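Side-chain contacts in putative polyprenyl synthetase (Streptomyces coelicolor, PDB 3NF2), which probably catalyses magnesium-dependent prenyl transfer that lengthens isoprenoid diphosphate chains: residues Asp32-Tyr37 / Ile119-Ala124; Ala60-Ser65 / Pro78-Val83; Leu96-Glu101 / Ala160-Tyr165; Glu210-His215 / Ala334-Val339; Leu227-Asp232 / Ala293-Ala298. All coordinates share one frame; numbering follows the deposited sequence.

Contact 1. Residues Asp32-Tyr37 / Ile119-Ala124; sequences DTVAAY and ILVGDA
Val121 meets Val34 and Ala35 with a different methyl for each, a small apolar helix-helix contact in the all-helical isoprenoid synthase fold. Both valines direct their beta carbons at the opposing helix and cross obliquely, CG1 of Val34 lying 3.7 Å from CG2 of Val121. CG1 of Val121, set anti to its own backbone nitrogen (chi1 179°), turns instead to Ala35, whose CB it approaches to 3.7 Å. The valine thus straddles two successive residues of helix 31-38, and the backbones come close, with 6.4 Å between CA of Ala35 and CA of Val121. With an alanine here both gamma methyls would be lost, which would probably leave Val34 CG1 and Ala35 CB without their partners and open a gap between the helices. Around the contact, Leu92 of helix 77-98 and Met31 also pack on Val121, while Val34 rests on Val109 and His113. Helix 115-134 reaches the dimer interface as well, where Asp123 OD2 is hydrogen-bonded to His93 ND1 of the second subunit. Beyond the methyl-methyl touches, Val121 CG1 comes within 4.0 Å of Ala35 CA, and Val121 CG2 lies 3.9 Å from Val34 CB.

Contact 2. Residues Ala60-Ser65 / Pro78-Val83; sequences ALAVLS and PGAVAV
Ala62 and Ala80 provide most of the surface buried here, in a close packing of two helices, 57-67 and 77-98, that follow each other in the all-helical prenyl synthase fold. Each carries nothing beyond a beta carbon, and each directs it at the other helix, so the backbones can approach until the two CA atoms, of Ala62 and Ala80, are just 5.2 Å apart. The methyls meet directly, with 3.8 Å between CB of Ala62 and CB of Ala80. The meeting is not symmetrical, however. The Ala62 methyl reaches further in and lies against the backbone of the partner residue as well, 3.8 Å from Ala80 CA, whereas the Ala80 methyl has no such approach to the main chain of Ala62, its CB staying 5.0 Å from Ala62 CA.

Gly79 borders the same spot. It has no side chain, and its carbonyl carbon C lies 4.3 Å from Ala62 CB, so here bare backbone forms part of the wall. No hydrogen bond joins the two segments; the contact is van der Waals packing of buried groups. Ile194 of helix 173-198 also packs on Ala62, and Ser65 OG is hydrogen-bonded to Ser192 O and Ala196 N of that same helix. On another side, Val63 touches Leu15 of helix 5-25. Ala62 CB therefore sits over three atoms of one residue at nearly equal range, its distance to Ala80 N being, like those to CA and CB, 3.8 Å.

Contact 3. Residues Leu96-Glu101 / Ala160-Tyr165; sequences LMDGDE and AQDISY
Asp98 and Ile163 mark the closest CA approach between residues 96-101 and 160-165, their CA atoms 8.4 Å apart, and helix 77-98 stops just there in a Schellman motif at Gly99. The sequence identifies Asp98 as the last aspartate of the first DDxxD motif, which in this family binds magnesium and the diphosphate of the allylic substrate. The apolar bridge is Met97 to Ile163: the two side chains cross at about a right angle, with SD of Met97 4.0 Å from CD1 of Ile163. Ile163 is stretched at chi2 (168°), which carries CD1 out to the sulfur, while the bend of Met97 at chi3 turns CE away, leaving the sulfur to make the contact. Close by, two carboxylates come near each other, Asp98 OD1 4.4 Å from Asp162 OD2. Each has a partner elsewhere: Gln159 NE2 hydrogen-bonds Asp98 OD1, and Lys183 NZ forms a salt bridge with Asp162 OD1. A sulfate ion lies about 3 Å from the side chain of Asp98. The second subunit covers the apolar pair, its Ala116 packing on Met97 and its Leu120 on Ile163. At the helix end, Gly99 turns to a positive phi of 72°, and its N bonds Leu96 O at 3.2 Å.

Contact 4. Residues Glu210-His215 / Ala334-Val339; sequences EKYGYH and ALADFV
The hydroxyl of Tyr212 is the polar atom at the centre of this contact: its OH is hydrogen-bonded to the backbone carbonyl O of Phe332, one turn before Ala336 on helix 326-339. The phenol reaches the other helix end-on, in a helix-helix packing within the all-helical isoprenoid synthase fold. Its hydroxyl lies 4.2 Å from Ala336 N, 4.3 Å from Ala336 CB and 4.3 Å from Leu335 CB, so it rests over the junction of these two residues without bonding to either. The ring extends from helix 203-230 with CG on the side away from the backbone nitrogen (chi1 157°), and this swing brings the para position across while the backbones stay well apart. Ala336 and Leu335 both direct their beta carbons at helix 203-230; the alanine adds only a methyl beside the phenol, Tyr212 CE2 lying 4.5 Å from Ala336 CB. The touching residues are all buried, and the bond to Phe332 gives the buried hydroxyl a mate. The ring of Phe332 also meets that of Tyr212, with planes at about 85°. One residue thus holds the tyrosine twice, by its carbonyl at the hydroxyl and by its side chain at the ring, which probably fixes the position of the phenol.

Other helices close around the ring. Leu61 of helix 57-67 touches both Tyr212 and Leu335, Ser192 of helix 173-198 and Leu319 of helix 300-319 also pack on Tyr212, and further along helix 203-230 Leu216 meets Ala336 and Val339, so that the last modelled helix is seated against several helices of the core.

Contact 5. Residues Leu227-Asp232 / Ala293-Ala298; sequences LGIWGD and ALIEEA
Trp230 and Ile229 meet Ile295 where the long helix 203-230 ends, in the all-helical prenyl synthase fold; in this family the helix bears the second aspartate-rich motif, just upstream of this point. Ile295 CG2 comes to the rim of the indole, near its plane, 3.9 Å from Trp230 CH2. The two isoleucines touch more loosely through their delta methyls, Ile229 CD1 being 4.3 Å from Ile295 CD1. On the solvent side the carboxylate of Glu296 approaches the indole obliquely near NE1, the two planes 74° apart, with Glu296 OE1 4.1 Å from Trp230 NE1, a proximity and not a hydrogen bond. Glu296 is extended beyond CG and engages Arg301 instead: OE1 forms a salt bridge with NH1, and Arg301 also makes a cation-pi contact with the tryptophan ring. Both residues thus share one guanidinium. Further out, Pro252 and Leu244 pack on Ile229 and Ile295 alike. A sulfate ion lies about 4 Å from the Trp230 side chain, consistent with a nearby anion-accepting site. The indole is also braced by its own neighbour in sequence, for Ile229 CG2 sits 3.7 Å above the ring plane, over its centre.

Two long helices each serve two contacts: helix 77-98 contacts 2 and 3, with centres about 27 Å apart, and helix 203-230 contacts 4 and 5, centres about 24 Å apart. Contact 2 is nested in the loop closed by contact 1, and contact 5 within that of contact 4, while contacts 1 and 3 alternate along the chain. Contacts 1 and 3 touch through Ile119 and Leu96, and both reach the second subunit; contacts 2 and 4 touch through Leu61, Leu64 and Leu335, away from that subunit. Contacts 1 and 5, centres about 36 Å apart, lie on opposite sides of the chain's centre. The bundle thus joins the dimer face to the helices of both aspartate-rich regions.

Contact 1. Residues Asp32-Tyr37 / Ile119-Ala124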
# COMPACT_ATOMS: atom_id res chain seq x y z
N ASP A 32 -2.42 9.31 -12.69
CA ASP A 32 -2.15 10.74 -12.55
C ASP A 32 -3.45 11.57 -12.52
O ASP A 32 -3.56 12.49 -11.72
CB ASP A 32 -1.19 11.26 -13.64
CG ASP A 32 -1.72 11.03 -15.05
OD1 ASP A 32 -2.52 10.10 -15.27
OD2 ASP A 32 -1.33 11.80 -15.95
N THR A 33 -4.42 11.22 -13.36
CA THR A 33 -5.69 11.95 -13.41
C THR A 33 -6.60 11.59 -12.24
O THR A 33 -7.26 12.45 -11.67
CB THR A 33 -6.45 11.80 -14.76
OG1 THR A 33 -6.71 10.41 -15.04
CG2 THR A 33 -5.64 12.40 -15.91
N VAL A 34 -6.61 10.31 -11.89
CA VAL A 34 -7.44 9.84 -10.77
C VAL A 34 -6.96 10.43 -9.44
O VAL A 34 -7.78 10.83 -8.60
CB VAL A 34 -7.50 8.30 -10.74
CG1 VAL A 34 -8.21 7.81 -9.49
CG2 VAL A 34 -8.22 7.79 -11.98
N ALA A 35 -5.64 10.51 -9.27
CA ALA A 35 -5.04 11.21 -8.14
C ALA A 35 -5.38 12.69 -8.16
O ALA A 35 -5.71 13.26 -7.13
CB ALA A 35 -3.53 11.03 -8.11
N ALA A 36 -5.30 13.32 -9.34
CA ALA A 36 -5.67 14.73 -9.51
C ALA A 36 -7.10 14.98 -9.07
O ALA A 36 -7.40 16.00 -8.45
CB ALA A 36 -5.45 15.21 -10.95
N TYR A 37 -7.99 14.04 -9.38
CA TYR A 37 -9.36 14.12 -8.91
C TYR A 37 -9.38 14.05 -7.39
O TYR A 37 -10.02 14.88 -6.75
CB TYR A 37 -10.27 13.05 -9.50
CG TYR A 37 -11.64 13.11 -8.85
CD1 TYR A 37 -12.56 14.09 -9.24
CD2 TYR A 37 -11.99 12.23 -7.82
CE1 TYR A 37 -13.80 14.18 -8.63
CE2 TYR A 37 -13.24 12.32 -7.20
CZ TYR A 37 -14.13 13.30 -7.62
OH TYR A 37 -15.37 13.40 -7.03
N ILE A 119 -8.00 1.72 -4.96
CA ILE A 119 -6.98 0.82 -4.41
C ILE A 119 -5.62 1.06 -5.05
O ILE A 119 -4.61 1.14 -4.37
CB ILE A 119 -7.37 -0.66 -4.58
CG1 ILE A 119 -8.65 -0.96 -3.79
CG2 ILE A 119 -6.26 -1.59 -4.09
CD1 ILE A 119 -9.47 -2.11 -4.35
N LEU A 120 -5.64 1.19 -6.37
CA LEU A 120 -4.44 1.31 -7.19
C LEU A 120 -3.69 2.62 -6.92
O LEU A 120 -2.51 2.62 -6.59
CB LEU A 120 -4.84 1.23 -8.65
CG LEU A 120 -3.77 1.24 -9.74
CD1 LEU A 120 -3.04 -0.09 -9.79
CD2 LEU A 120 -4.41 1.59 -11.08
N VAL A 121 -4.41 3.73 -7.05
CA VAL A 121 -3.82 5.05 -6.80
C VAL A 121 -3.37 5.19 -5.33
O VAL A 121 -2.29 5.71 -5.05
CB VAL A 121 -4.76 6.18 -7.26
CG1 VAL A 121 -4.15 7.53 -6.97
CG2 VAL A 121 -5.02 6.05 -8.76
N GLY A 122 -4.17 4.67 -4.41
CA GLY A 122 -3.74 4.55 -3.02
C GLY A 122 -2.38 3.88 -2.89
O GLY A 122 -1.46 4.46 -2.28
N ASP A 123 -2.25 2.68 -3.47
CA ASP A 123 -0.96 1.97 -3.46
C ASP A 123 0.18 2.78 -4.09
O ASP A 123 1.31 2.73 -3.62
CB ASP A 123 -1.06 0.63 -4.21
CG ASP A 123 -1.89 -0.39 -3.47
OD1 ASP A 123 -2.09 -0.23 -2.25
OD2 ASP A 123 -2.34 -1.36 -4.11
N ALA A 124 -0.14 3.49 -5.17
CA ALA A 124 0.84 4.22 -5.92
C ALA A 124 1.38 5.39 -5.10
O ALA A 124 2.57 5.66 -5.15
CB ALA A 124 0.24 4.72 -7.22

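Contact 2. Residues Ala60-Ser65 / Pro78-Val83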
# COMPACT_ATOMS: atom_id res chain seq x y z
N ALA A 60 3.76 22.18 7.39
CA ALA A 60 4.35 23.23 8.23
C ALA A 60 5.25 22.63 9.30
O ALA A 60 6.32 23.13 9.57
CB ALA A 60 3.26 24.10 8.88
N LEU A 61 4.80 21.53 9.89
CA LEU A 61 5.52 20.85 10.95
C LEU A 61 6.83 20.27 10.43
O LEU A 61 7.87 20.42 11.07
CB LEU A 61 4.62 19.74 11.51
CG LEU A 61 4.40 19.50 13.01
CD1 LEU A 61 4.83 20.65 13.89
CD2 LEU A 61 2.93 19.19 13.23
N ALA A 62 6.78 19.61 9.27
CA ALA A 62 7.96 18.95 8.70
C ALA A 62 9.07 19.92 8.28
O ALA A 62 10.25 19.59 8.44
CB ALA A 62 7.57 18.06 7.54
N VAL A 63 8.70 21.08 7.76
CA VAL A 63 9.70 22.09 7.39
C VAL A 63 10.29 22.72 8.65
O VAL A 63 11.49 22.96 8.70
CB VAL A 63 9.20 23.16 6.35
CG1 VAL A 63 8.86 22.50 5.02
CG2 VAL A 63 8.01 23.97 6.85
N LEU A 64 9.45 22.93 9.67
CA LEU A 64 9.89 23.33 11.00
C LEU A 64 10.87 22.33 11.62
O LEU A 64 11.86 22.73 12.23
CB LEU A 64 8.70 23.50 11.95
CG LEU A 64 8.30 24.88 12.45
CD1 LEU A 64 7.44 25.61 11.43
CD2 LEU A 64 7.54 24.72 13.75
N SER A 65 10.58 21.04 11.45
CA SER A 65 11.39 19.96 12.00
C SER A 65 12.84 20.03 11.53
O SER A 65 13.75 19.73 12.29
CB SER A 65 10.78 18.61 11.64
OG SER A 65 11.42 17.55 12.34
N PRO A 78 11.06 17.01 1.25
CA PRO A 78 10.81 15.59 0.96
C PRO A 78 9.99 14.90 2.05
O PRO A 78 9.10 14.09 1.74
CB PRO A 78 12.22 14.99 0.93
CG PRO A 78 13.08 16.11 0.47
CD PRO A 78 12.47 17.37 1.01
N GLY A 79 10.29 15.25 3.30
CA GLY A 79 9.58 14.72 4.47
C GLY A 79 8.12 15.12 4.50
O GLY A 79 7.28 14.31 4.80
N ALA A 80 7.84 16.38 4.16
CA ALA A 80 6.46 16.89 4.12
C ALA A 80 5.64 16.27 3.00
O ALA A 80 4.44 16.08 3.15
CB ALA A 80 6.46 18.40 3.97
N VAL A 81 6.31 16.01 1.88
CA VAL A 81 5.68 15.45 0.69
C VAL A 81 5.32 13.98 0.97
O VAL A 81 4.19 13.55 0.74
CB VAL A 81 6.57 15.65 -0.58
CG1 VAL A 81 6.12 14.78 -1.76
CG2 VAL A 81 6.56 17.11 -1.01
N ALA A 82 6.28 13.24 1.51
CA ALA A 82 6.08 11.84 1.87
C ALA A 82 4.93 11.65 2.89
O ALA A 82 4.12 10.73 2.74
CB ALA A 82 7.37 11.25 2.40
N VAL A 83 4.88 12.54 3.89
CA VAL A 83 3.82 12.53 4.90
C VAL A 83 2.44 12.79 4.28
O VAL A 83 1.46 12.10 4.60
CB VAL A 83 4.11 13.55 6.05
CG1 VAL A 83 2.86 13.84 6.85
CG2 VAL A 83 5.17 13.02 6.99

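Contact 3. Residues Leu96-Glu101 / Ala160-Tyr165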
# COMPACT_ATOMS: atom_id res chain seq x y z
N LEU A 96 -12.82 3.87 0.93
CA LEU A 96 -13.36 2.71 0.25
C LEU A 96 -13.78 1.65 1.25
O LEU A 96 -14.89 1.11 1.16
CB LEU A 96 -12.34 2.15 -0.75
CG LEU A 96 -12.75 0.88 -1.50
CD1 LEU A 96 -14.15 0.96 -2.17
CD2 LEU A 96 -11.70 0.58 -2.53
N MET A 97 -12.91 1.39 2.22
CA MET A 97 -13.17 0.42 3.28
C MET A 97 -14.41 0.81 4.11
O MET A 97 -15.16 -0.05 4.54
CB MET A 97 -11.95 0.29 4.20
CG MET A 97 -10.79 -0.49 3.59
SD MET A 97 -9.46 -0.81 4.76
CE MET A 97 -8.34 0.51 4.39
N ASP A 98 -14.60 2.11 4.33
CA ASP A 98 -15.70 2.61 5.16
C ASP A 98 -16.99 2.80 4.36
O ASP A 98 -18.06 2.99 4.93
CB ASP A 98 -15.31 3.94 5.83
CG ASP A 98 -14.18 3.79 6.84
OD1 ASP A 98 -13.77 2.64 7.15
OD2 ASP A 98 -13.70 4.84 7.35
N GLY A 99 -16.89 2.76 3.04
CA GLY A 99 -18.04 2.95 2.18
C GLY A 99 -18.53 4.38 2.14
O GLY A 99 -19.69 4.64 1.80
N ASP A 100 -17.66 5.32 2.51
CA ASP A 100 -17.97 6.74 2.48
C ASP A 100 -18.04 7.21 1.04
O ASP A 100 -17.05 7.16 0.32
CB ASP A 100 -16.89 7.56 3.21
CG ASP A 100 -16.75 7.17 4.65
OD1 ASP A 100 -17.74 6.74 5.27
OD2 ASP A 100 -15.62 7.30 5.17
N GLU A 101 -19.21 7.68 0.63
CA GLU A 101 -19.39 8.16 -0.74
C GLU A 101 -18.86 9.58 -0.95
O GLU A 101 -18.69 10.02 -2.09
CB GLU A 101 -20.86 8.07 -1.14
CG GLU A 101 -21.45 6.67 -1.10
CD GLU A 101 -22.88 6.64 -1.57
OE1 GLU A 101 -23.56 7.69 -1.45
OE2 GLU A 101 -23.33 5.59 -2.09
N ALA A 160 -7.43 -1.03 11.26
CA ALA A 160 -7.79 -2.38 11.71
C ALA A 160 -8.62 -2.33 12.98
O ALA A 160 -9.63 -3.04 13.11
CB ALA A 160 -6.54 -3.25 11.95
N GLN A 161 -8.20 -1.47 13.91
CA GLN A 161 -8.95 -1.22 15.13
C GLN A 161 -10.35 -0.69 14.80
O GLN A 161 -11.34 -1.16 15.36
CB GLN A 161 -8.17 -0.29 16.06
CG GLN A 161 -7.01 -1.00 16.76
CD GLN A 161 -5.84 -0.11 17.18
OE1 GLN A 161 -5.88 1.12 17.07
NE2 GLN A 161 -4.78 -0.74 17.68
N ASP A 162 -10.43 0.26 13.88
CA ASP A 162 -11.71 0.83 13.47
C ASP A 162 -12.67 -0.25 12.98
O ASP A 162 -13.78 -0.38 13.50
CB ASP A 162 -11.53 1.91 12.41
CG ASP A 162 -12.78 2.72 12.18
OD1 ASP A 162 -12.84 3.87 12.67
OD2 ASP A 162 -13.73 2.22 11.54
N ILE A 163 -12.22 -1.05 12.01
CA ILE A 163 -12.96 -2.20 11.50
C ILE A 163 -13.32 -3.22 12.61
O ILE A 163 -14.45 -3.72 12.66
CB ILE A 163 -12.19 -2.89 10.33
CG1 ILE A 163 -12.00 -1.90 9.18
CG2 ILE A 163 -12.93 -4.14 9.83
CD1 ILE A 163 -11.02 -2.36 8.12
N SER A 164 -12.37 -3.50 13.49
CA SER A 164 -12.56 -4.44 14.60
C SER A 164 -13.63 -4.00 15.61
O SER A 164 -14.21 -4.85 16.29
CB SER A 164 -11.23 -4.65 15.33
OG SER A 164 -11.33 -5.67 16.29
N TYR A 165 -13.89 -2.70 15.70
CA TYR A 165 -14.88 -2.16 16.64
C TYR A 165 -16.20 -1.74 16.00
O TYR A 165 -17.12 -1.31 16.70
CB TYR A 165 -14.33 -0.97 17.45
CG TYR A 165 -13.01 -1.20 18.18
CD1 TYR A 165 -12.74 -2.40 18.84
CD2 TYR A 165 -12.06 -0.18 18.26
CE1 TYR A 165 -11.54 -2.60 19.51
CE2 TYR A 165 -10.86 -0.37 18.93
CZ TYR A 165 -10.60 -1.57 19.55
OH TYR A 165 -9.40 -1.75 20.22

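Contact 4. Residues Glu210-His215 / Ala334-Val339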
# COMPACT_ATOMS: atom_id res chain seq x y z
N GLU A 210 9.08 13.19 18.10
CA GLU A 210 8.01 12.23 17.87
C GLU A 210 7.01 12.25 19.03
O GLU A 210 5.79 12.29 18.81
CB GLU A 210 8.64 10.85 17.70
CG GLU A 210 7.79 9.77 17.10
CD GLU A 210 8.60 8.55 16.73
OE1 GLU A 210 8.58 7.56 17.50
OE2 GLU A 210 9.27 8.58 15.67
N LYS A 211 7.52 12.26 20.26
CA LYS A 211 6.68 12.35 21.46
C LYS A 211 5.87 13.65 21.50
O LYS A 211 4.70 13.65 21.87
CB LYS A 211 7.51 12.16 22.72
CG LYS A 211 7.90 10.70 22.97
CD LYS A 211 9.11 10.54 23.90
CE LYS A 211 9.46 9.06 24.09
NZ LYS A 211 10.86 8.84 24.56
N TYR A 212 6.50 14.75 21.08
CA TYR A 212 5.79 16.01 20.92
C TYR A 212 4.65 15.86 19.91
O TYR A 212 3.52 16.31 20.16
CB TYR A 212 6.77 17.11 20.49
CG TYR A 212 6.11 18.26 19.77
CD1 TYR A 212 6.06 18.31 18.38
CD2 TYR A 212 5.52 19.30 20.48
CE1 TYR A 212 5.43 19.35 17.71
CE2 TYR A 212 4.89 20.37 19.82
CZ TYR A 212 4.85 20.39 18.43
OH TYR A 212 4.24 21.44 17.77
N GLY A 213 4.94 15.25 18.76
CA GLY A 213 4.00 15.22 17.65
C GLY A 213 2.83 14.31 17.91
O GLY A 213 1.69 14.65 17.60
N TYR A 214 3.13 13.15 18.48
CA TYR A 214 2.13 12.17 18.92
C TYR A 214 1.12 12.76 19.88
O TYR A 214 -0.09 12.66 19.65
CB TYR A 214 2.81 10.96 19.56
CG TYR A 214 1.91 9.76 19.75
CD1 TYR A 214 1.29 9.52 20.98
CD2 TYR A 214 1.69 8.86 18.71
CE1 TYR A 214 0.46 8.42 21.16
CE2 TYR A 214 0.86 7.75 18.89
CZ TYR A 214 0.25 7.54 20.12
OH TYR A 214 -0.56 6.44 20.30
N HIS A 215 1.61 13.40 20.94
CA HIS A 215 0.73 13.99 21.94
C HIS A 215 0.01 15.23 21.44
O HIS A 215 -1.13 15.49 21.83
CB HIS A 215 1.48 14.22 23.26
CG HIS A 215 1.81 12.95 23.97
ND1 HIS A 215 0.87 12.25 24.71
CD2 HIS A 215 2.95 12.23 24.03
CE1 HIS A 215 1.43 11.16 25.20
NE2 HIS A 215 2.69 11.12 24.81
N ALA A 334 3.65 27.47 19.09
CA ALA A 334 2.50 28.20 18.55
C ALA A 334 1.56 27.35 17.71
O ALA A 334 0.36 27.62 17.65
CB ALA A 334 2.96 29.42 17.76
N LEU A 335 2.11 26.33 17.04
CA LEU A 335 1.29 25.37 16.30
C LEU A 335 0.44 24.56 17.26
O LEU A 335 -0.75 24.33 17.00
CB LEU A 335 2.17 24.44 15.46
CG LEU A 335 2.74 25.03 14.17
CD1 LEU A 335 3.86 24.18 13.64
CD2 LEU A 335 1.66 25.22 13.10
N ALA A 336 1.05 24.17 18.38
CA ALA A 336 0.37 23.45 19.45
C ALA A 336 -0.83 24.20 20.02
O ALA A 336 -1.85 23.58 20.34
CB ALA A 336 1.36 23.07 20.55
N ASP A 337 -0.73 25.52 20.12
CA ASP A 337 -1.86 26.33 20.56
C ASP A 337 -2.92 26.47 19.47
O ASP A 337 -4.11 26.52 19.78
CB ASP A 337 -1.41 27.71 21.05
CG ASP A 337 -0.28 27.64 22.08
OD1 ASP A 337 0.05 26.53 22.57
OD2 ASP A 337 0.30 28.70 22.39
N PHE A 338 -2.49 26.52 18.20
CA PHE A 338 -3.43 26.60 17.07
C PHE A 338 -4.30 25.35 16.97
O PHE A 338 -5.47 25.42 16.59
CB PHE A 338 -2.70 26.83 15.74
CG PHE A 338 -3.62 26.82 14.53
CD1 PHE A 338 -3.76 25.67 13.75
CD2 PHE A 338 -4.36 27.95 14.19
CE1 PHE A 338 -4.61 25.65 12.64
CE2 PHE A 338 -5.22 27.94 13.08
CZ PHE A 338 -5.34 26.79 12.31
N VAL A 339 -3.70 24.22 17.32
CA VAL A 339 -4.35 22.92 17.28
C VAL A 339 -5.60 22.84 18.18
O VAL A 339 -6.57 22.16 17.84
CB VAL A 339 -3.32 21.79 17.54
CG1 VAL A 339 -3.85 20.71 18.47
CG2 VAL A 339 -2.85 21.20 16.21

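Contact 5. Residues Leu227-Asp232 / Ala293-Ala298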
# COMPACT_ATOMS: atom_id res chain seq x y z
N LEU A 227 -15.36 19.23 18.07
CA LEU A 227 -15.94 19.98 16.95
C LEU A 227 -16.84 19.12 16.07
O LEU A 227 -17.76 19.64 15.44
CB LEU A 227 -14.84 20.60 16.07
CG LEU A 227 -13.77 21.58 16.60
CD1 LEU A 227 -12.95 22.14 15.43
CD2 LEU A 227 -14.33 22.72 17.47
N GLY A 228 -16.58 17.81 16.01
CA GLY A 228 -17.45 16.90 15.25
C GLY A 228 -18.87 16.83 15.81
O GLY A 228 -19.83 16.65 15.06
N ILE A 229 -19.01 16.99 17.12
CA ILE A 229 -20.34 17.09 17.72
C ILE A 229 -20.83 18.54 17.89
O ILE A 229 -21.82 18.93 17.30
CB ILE A 229 -20.44 16.32 19.06
CG1 ILE A 229 -19.99 14.87 18.87
CG2 ILE A 229 -21.88 16.40 19.60
CD1 ILE A 229 -19.66 14.15 20.18
N TRP A 230 -20.12 19.35 18.68
CA TRP A 230 -20.65 20.68 19.04
C TRP A 230 -20.26 21.85 18.14
O TRP A 230 -20.56 23.00 18.47
CB TRP A 230 -20.33 21.01 20.48
CG TRP A 230 -21.06 20.13 21.42
CD1 TRP A 230 -22.36 20.27 21.83
CD2 TRP A 230 -20.56 18.96 22.06
NE1 TRP A 230 -22.69 19.25 22.70
CE2 TRP A 230 -21.60 18.43 22.86
CE3 TRP A 230 -19.32 18.30 22.04
CZ2 TRP A 230 -21.45 17.28 23.63
CZ3 TRP A 230 -19.16 17.15 22.81
CH2 TRP A 230 -20.23 16.65 23.59
N GLY A 231 -19.62 21.56 17.01
CA GLY A 231 -19.14 22.59 16.10
C GLY A 231 -20.25 23.27 15.31
O GLY A 231 -21.21 22.63 14.89
N ASP A 232 -20.09 24.58 15.12
CA ASP A 232 -21.03 25.40 14.38
C ASP A 232 -20.76 25.23 12.88
O ASP A 232 -19.61 25.35 12.46
CB ASP A 232 -20.85 26.87 14.81
CG ASP A 232 -21.79 27.83 14.08
OD1 ASP A 232 -22.97 27.48 13.83
OD2 ASP A 232 -21.34 28.96 13.77
N ALA A 293 -26.55 16.38 24.27
CA ALA A 293 -26.95 16.79 25.61
C ALA A 293 -26.73 15.69 26.66
O ALA A 293 -26.26 15.97 27.76
CB ALA A 293 -28.40 17.27 25.61
N LEU A 294 -27.01 14.44 26.29
CA LEU A 294 -26.74 13.30 27.19
C LEU A 294 -25.26 13.01 27.40
O LEU A 294 -24.86 12.65 28.49
CB LEU A 294 -27.46 12.03 26.72
CG LEU A 294 -28.94 11.79 27.04
CD1 LEU A 294 -29.49 10.76 26.09
CD2 LEU A 294 -29.19 11.37 28.50
N ILE A 295 -24.45 13.15 26.34
CA ILE A 295 -22.99 13.00 26.44
C ILE A 295 -22.41 14.08 27.37
O ILE A 295 -21.57 13.79 28.22
CB ILE A 295 -22.29 13.07 25.05
CG1 ILE A 295 -22.63 11.85 24.20
CG2 ILE A 295 -20.75 13.16 25.17
CD1 ILE A 295 -22.46 12.12 22.70
N GLU A 296 -22.88 15.30 27.20
CA GLU A 296 -22.48 16.37 28.11
C GLU A 296 -22.86 16.09 29.58
O GLU A 296 -21.99 16.16 30.46
CB GLU A 296 -22.98 17.74 27.64
CG GLU A 296 -22.32 18.89 28.40
CD GLU A 296 -22.40 20.25 27.71
OE1 GLU A 296 -23.05 20.36 26.64
OE2 GLU A 296 -21.79 21.20 28.24
N GLU A 297 -24.12 15.71 29.84
CA GLU A 297 -24.53 15.33 31.21
C GLU A 297 -23.67 14.22 31.82
O GLU A 297 -23.30 14.31 32.99
CB GLU A 297 -26.02 14.96 31.32
CG GLU A 297 -26.48 14.78 32.79
CD GLU A 297 -27.95 14.37 32.97
OE1 GLU A 297 -28.26 13.74 34.00
OE2 GLU A 297 -28.79 14.70 32.11
N ALA A 298 -23.29 13.22 31.02
CA ALA A 298 -22.44 12.13 31.52
C ALA A 298 -20.97 12.54 31.70
O ALA A 298 -20.14 11.72 32.13
CB ALA A 298 -22.55 10.90 30.63